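Local coordinates for START domain-containing protein 10 (Homo sapiens, PDB 6SER), which transfers phosphatidylcholine and phosphatidylethanolamine between membranes, preferring lipids with a palmitoyl or stearoyl chain at sn-1 and an unsaturated chain at sn-2, at residues A[161-173]-A[182-194]. Sequence-based numbering, arbitrary orientation.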
loop_
_atom_site.group_PDB
_atom_site.type_symbol
_atom_site.label_atom_id
_atom_site.label_comp_id
_atom_site.label_asym_id
_atom_site.label_seq_id
_atom_site.Cartn_x
_atom_site.Cartn_y
_atom_site.Cartn_z
ATOM N N LEU A 161 -16.102 -8.511 -10.099
ATOM C CA LEU A 161 -14.740 -8.081 -9.806
ATOM C C LEU A 161 -13.900 -9.275 -9.380
ATOM O O LEU A 161 -14.367 -10.145 -8.645
ATOM C CB LEU A 161 -14.696 -7.032 -8.675
ATOM C CG LEU A 161 -14.981 -5.546 -8.915
ATOM C CD1 LEU A 161 -14.946 -5.230 -10.374
ATOM C CD2 LEU A 161 -16.319 -5.186 -8.348
ATOM N N VAL A 162 -12.647 -9.245 -9.751
ATOM C CA VAL A 162 -11.729 -10.299 -9.306
ATOM C C VAL A 162 -11.207 -9.888 -7.944
ATOM O O VAL A 162 -10.787 -8.830 -7.836
ATOM C CB VAL A 162 -10.586 -10.467 -10.308
ATOM C CG1 VAL A 162 -9.526 -11.392 -9.791
ATOM C CG2 VAL A 162 -11.114 -10.951 -11.624
ATOM N N ARG A 163 -11.318 -10.734 -6.954
ATOM C CA ARG A 163 -10.752 -10.417 -5.640
ATOM C C ARG A 163 -9.272 -10.724 -5.646
ATOM O O ARG A 163 -8.928 -11.803 -5.650
ATOM C CB ARG A 163 -11.441 -11.146 -4.502
ATOM C CG ARG A 163 -10.909 -10.735 -3.145
ATOM C CD ARG A 163 -11.349 -9.328 -2.940
ATOM N NE ARG A 163 -12.305 -9.577 -1.952
ATOM C CZ ARG A 163 -13.553 -9.288 -1.929
ATOM N NH1 ARG A 163 -14.144 -8.585 -2.849
ATOM N NH2 ARG A 163 -14.212 -9.669 -0.889
ATOM N N ALA A 164 -8.454 -9.711 -5.616
ATOM C CA ALA A 164 -7.004 -9.864 -5.555
ATOM C C ALA A 164 -6.571 -10.058 -4.114
ATOM O O ALA A 164 -7.337 -9.930 -3.224
ATOM C CB ALA A 164 -6.365 -8.677 -6.162
ATOM N N VAL A 165 -5.335 -10.427 -3.976
ATOM C CA VAL A 165 -4.744 -10.695 -2.661
ATOM C C VAL A 165 -3.459 -9.905 -2.519
ATOM O O VAL A 165 -2.569 -10.069 -3.255
ATOM C CB VAL A 165 -4.459 -12.178 -2.429
ATOM C CG1 VAL A 165 -3.810 -12.404 -1.098
ATOM C CG2 VAL A 165 -5.640 -13.065 -2.631
ATOM N N SER A 166 -3.437 -9.061 -1.537
ATOM C CA SER A 166 -2.228 -8.332 -1.173
ATOM C C SER A 166 -1.471 -9.178 -0.152
ATOM O O SER A 166 -1.842 -9.219 1.023
ATOM C CB SER A 166 -2.586 -6.948 -0.631
ATOM O OG SER A 166 -1.498 -6.401 0.111
ATOM N N ILE A 167 -0.418 -9.841 -0.601
ATOM C CA ILE A 167 0.396 -10.705 0.291
ATOM C C ILE A 167 1.096 -9.805 1.299
ATOM O O ILE A 167 1.074 -10.118 2.418
ATOM C CB ILE A 167 1.361 -11.652 -0.445
ATOM C CG1 ILE A 167 0.623 -12.617 -1.350
ATOM C CG2 ILE A 167 2.217 -12.413 0.507
ATOM C CD1 ILE A 167 0.541 -12.184 -2.727
ATOM N N GLN A 168 1.630 -8.702 0.839
ATOM C CA GLN A 168 2.266 -7.685 1.673
ATOM C C GLN A 168 2.474 -6.461 0.810
ATOM O O GLN A 168 2.899 -6.607 -0.250
ATOM C CB GLN A 168 3.597 -8.169 2.196
ATOM C CG GLN A 168 4.469 -7.054 2.661
ATOM C CD GLN A 168 5.872 -7.506 2.954
ATOM O OE1 GLN A 168 6.563 -8.072 2.138
ATOM N NE2 GLN A 168 6.268 -7.279 4.176
ATOM N N THR A 169 2.006 -5.314 1.235
ATOM C CA THR A 169 2.231 -4.035 0.551
ATOM C C THR A 169 2.485 -2.974 1.617
ATOM O O THR A 169 1.989 -3.090 2.621
ATOM C CB THR A 169 1.372 -3.769 -0.683
ATOM O OG1 THR A 169 0.778 -2.518 -0.486
ATOM C CG2 THR A 169 0.241 -4.692 -0.971
ATOM N N GLY A 170 3.347 -2.023 1.375
ATOM C CA GLY A 170 3.640 -1.014 2.386
ATOM C C GLY A 170 4.592 0.040 1.908
ATOM O O GLY A 170 5.104 -0.098 0.874
ATOM N N TYR A 171 4.828 1.014 2.761
ATOM C CA TYR A 171 5.629 2.172 2.429
ATOM C C TYR A 171 6.522 2.500 3.607
ATOM O O TYR A 171 6.091 2.426 4.761
ATOM C CB TYR A 171 4.751 3.390 2.103
ATOM C CG TYR A 171 3.822 3.202 0.936
ATOM C CD1 TYR A 171 4.168 3.692 -0.319
ATOM C CD2 TYR A 171 2.598 2.523 1.088
ATOM C CE1 TYR A 171 3.323 3.524 -1.400
ATOM C CE2 TYR A 171 1.747 2.347 0.018
ATOM C CZ TYR A 171 2.114 2.850 -1.225
ATOM O OH TYR A 171 1.268 2.679 -2.294
ATOM N N LEU A 172 7.782 2.796 3.308
ATOM C CA LEU A 172 8.724 3.348 4.270
ATOM C C LEU A 172 9.026 4.768 3.819
ATOM O O LEU A 172 9.492 4.979 2.693
ATOM C CB LEU A 172 10.008 2.513 4.355
ATOM C CG LEU A 172 11.116 3.167 5.173
ATOM C CD1 LEU A 172 10.732 3.129 6.633
ATOM C CD2 LEU A 172 12.444 2.451 4.934
ATOM N N ILE A 173 8.711 5.739 4.665
ATOM C CA ILE A 173 9.037 7.131 4.399
ATOM C C ILE A 173 10.193 7.500 5.317
ATOM O O ILE A 173 10.096 7.365 6.541
ATOM C CB ILE A 173 7.824 8.054 4.608
ATOM C CG1 ILE A 173 6.627 7.582 3.769
ATOM C CG2 ILE A 173 8.175 9.506 4.248
ATOM C CD1 ILE A 173 5.381 8.419 3.958
ATOM N N VAL A 182 12.677 10.403 1.436
ATOM C CA VAL A 182 12.793 9.269 0.525
ATOM C C VAL A 182 11.703 8.270 0.889
ATOM O O VAL A 182 11.519 7.951 2.069
ATOM C CB VAL A 182 14.182 8.605 0.604
ATOM C CG1 VAL A 182 14.246 7.367 -0.282
ATOM C CG2 VAL A 182 15.278 9.597 0.223
ATOM N N ILE A 183 10.977 7.779 -0.111
ATOM C CA ILE A 183 9.917 6.804 0.112
ATOM C C ILE A 183 10.252 5.530 -0.649
ATOM O O ILE A 183 10.607 5.578 -1.833
ATOM C CB ILE A 183 8.538 7.343 -0.307
ATOM C CG1 ILE A 183 7.454 6.287 -0.051
ATOM C CG2 ILE A 183 8.544 7.801 -1.759
ATOM C CD1 ILE A 183 6.052 6.768 -0.261
ATOM N N THR A 184 10.147 4.395 0.039
ATOM C CA THR A 184 10.326 3.083 -0.564
ATOM C C THR A 184 8.995 2.346 -0.516
ATOM O O THR A 184 8.412 2.175 0.560
ATOM C CB THR A 184 11.409 2.287 0.162
ATOM O OG1 THR A 184 12.644 3.022 0.127
ATOM C CG2 THR A 184 11.595 0.917 -0.497
ATOM N N TYR A 185 8.514 1.933 -1.682
ATOM C CA TYR A 185 7.300 1.137 -1.816
ATOM C C TYR A 185 7.705 -0.315 -2.030
ATOM O O TYR A 185 8.553 -0.609 -2.881
ATOM C CB TYR A 185 6.461 1.656 -2.980
ATOM C CG TYR A 185 5.422 0.706 -3.533
ATOM C CD1 TYR A 185 4.115 0.726 -3.052
ATOM C CD2 TYR A 185 5.729 -0.179 -4.570
ATOM C CE1 TYR A 185 3.142 -0.124 -3.569
ATOM C CE2 TYR A 185 4.763 -1.039 -5.095
ATOM C CZ TYR A 185 3.468 -0.997 -4.591
ATOM O OH TYR A 185 2.494 -1.830 -5.093
ATOM N N LEU A 186 7.127 -1.211 -1.241
ATOM C CA LEU A 186 7.397 -2.641 -1.341
ATOM C C LEU A 186 6.063 -3.370 -1.418
ATOM O O LEU A 186 5.211 -3.191 -0.541
ATOM C CB LEU A 186 8.226 -3.123 -0.146
ATOM C CG LEU A 186 8.394 -4.624 0.110
ATOM C CD1 LEU A 186 8.958 -5.327 -1.100
ATOM C CD2 LEU A 186 9.292 -4.837 1.312
ATOM N N ALA A 187 5.873 -4.176 -2.462
ATOM C CA ALA A 187 4.596 -4.862 -2.631
ATOM C C ALA A 187 4.774 -6.242 -3.245
ATOM O O ALA A 187 5.694 -6.488 -4.030
ATOM C CB ALA A 187 3.630 -4.083 -3.517
ATOM N N GLN A 188 3.843 -7.123 -2.895
ATOM C CA GLN A 188 3.664 -8.417 -3.534
ATOM C C GLN A 188 2.156 -8.661 -3.583
ATOM O O GLN A 188 1.547 -8.987 -2.561
ATOM C CB GLN A 188 4.395 -9.513 -2.772
ATOM C CG GLN A 188 4.325 -10.877 -3.442
ATOM C CD GLN A 188 5.039 -11.940 -2.641
ATOM O OE1 GLN A 188 5.091 -11.877 -1.408
ATOM N NE2 GLN A 188 5.616 -12.919 -3.337
ATOM N N VAL A 189 1.603 -8.458 -4.748
ATOM C CA VAL A 189 0.214 -8.590 -4.983
ATOM C C VAL A 189 -0.160 -9.564 -6.072
ATOM O O VAL A 189 0.271 -9.437 -7.167
ATOM C CB VAL A 189 -0.357 -7.228 -5.367
ATOM C CG1 VAL A 189 -1.816 -7.329 -5.684
ATOM C CG2 VAL A 189 -0.142 -6.238 -4.273
ATOM N N ASP A 190 -1.026 -10.500 -5.744
ATOM C CA ASP A 190 -1.531 -11.477 -6.664
ATOM C C ASP A 190 -2.875 -11.016 -7.159
ATOM O O ASP A 190 -3.792 -10.952 -6.442
ATOM C CB ASP A 190 -1.657 -12.809 -5.955
ATOM C CG ASP A 190 -1.910 -13.951 -6.884
ATOM O OD1 ASP A 190 -1.755 -15.080 -6.486
ATOM O OD2 ASP A 190 -2.296 -13.728 -7.996
ATOM N N PRO A 191 -2.982 -10.647 -8.456
ATOM C CA PRO A 191 -4.243 -10.191 -9.045
ATOM C C PRO A 191 -5.152 -11.380 -9.392
ATOM O O PRO A 191 -6.258 -11.153 -9.849
ATOM C CB PRO A 191 -3.821 -9.486 -10.345
ATOM C CG PRO A 191 -2.304 -9.451 -10.309
ATOM C CD PRO A 191 -1.892 -10.610 -9.426
ATOM N N LYS A 192 -4.659 -12.603 -9.171
ATOM C CA LYS A 192 -5.426 -13.844 -9.465
ATOM C C LYS A 192 -5.971 -13.780 -10.897
ATOM O O LYS A 192 -5.179 -13.495 -11.818
ATOM C CB LYS A 192 -6.556 -14.034 -8.446
ATOM C CG LYS A 192 -6.196 -13.691 -7.006
ATOM C CD LYS A 192 -5.553 -14.841 -6.260
ATOM C CE LYS A 192 -6.373 -16.113 -6.307
ATOM N NZ LYS A 192 -5.515 -17.317 -6.390
ATOM N N GLY A 193 -7.270 -14.042 -11.068
ATOM C CA GLY A 193 -7.908 -14.012 -12.399
ATOM C C GLY A 193 -7.192 -14.916 -13.388
ATOM O O GLY A 193 -6.844 -16.051 -13.007
ATOM N N SER A 194 -6.983 -14.430 -14.617
ATOM C CA SER A 194 -6.314 -15.193 -15.643
ATOM C C SER A 194 -4.950 -14.746 -16.076
ATOM O O SER A 194 -4.443 -15.229 -17.033
ATOM C CB SER A 194 -7.173 -15.213 -16.870
ATOM O OG SER A 194 -6.972 -14.043 -17.591
HETATM O O HOH W 1 12.504 4.826 1.927
#
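Leu172 and Thr184 exchange two backbone hydrogen bonds, Thr184 N to Leu172 O being 2.8 Å. Gly170 with Leu186 and Val165 with Asp190 do the same, so 161-173 and 182-194 form the antiparallel beta hairpin of strands 161-175 and 181-190. The pairing slips by one residue at a classic beta bulge. There Gln188 O takes Ile167 N at 2.9 Å and, weakly, Gln168 N at 3.4 Å. Gln188 N returns a bond to Gln168 O. A water bridges the far end, donating to Leu172 O and lying 2.6 Å from Thr184 OG1.

Side chains follow the two faces. With CG anti to the backbone N (chi1 161°), Tyr185 carries its ring edge to Tyr171, CD1 lying 3.3 Å from Tyr171 CE1. The ring planes meet obliquely at 55°. Ile183 CD1 packs alongside the Tyr171 ring, and helix 79-87 covers this end. Bound glycols, probably crystallisation additives, lie beside Thr169 and Tyr171, consistent with the Thr169, Tyr171 and Tyr185 face lining the START lipid pocket. On the other face, Gln168 OE1 accepts from Lys67 and Gln188 NE2 donates to Leu65 O, while Ile167 CG2 touches Gln188 OE1. Asp190 OD2 closes an Asx turn by taking Lys192 N at 2.9 Å, and also pairs with Lys197.

Gln188 O thus serves two N-H groups, one weakly, and the bulge shifts the register while main-chain pairing continues to either side.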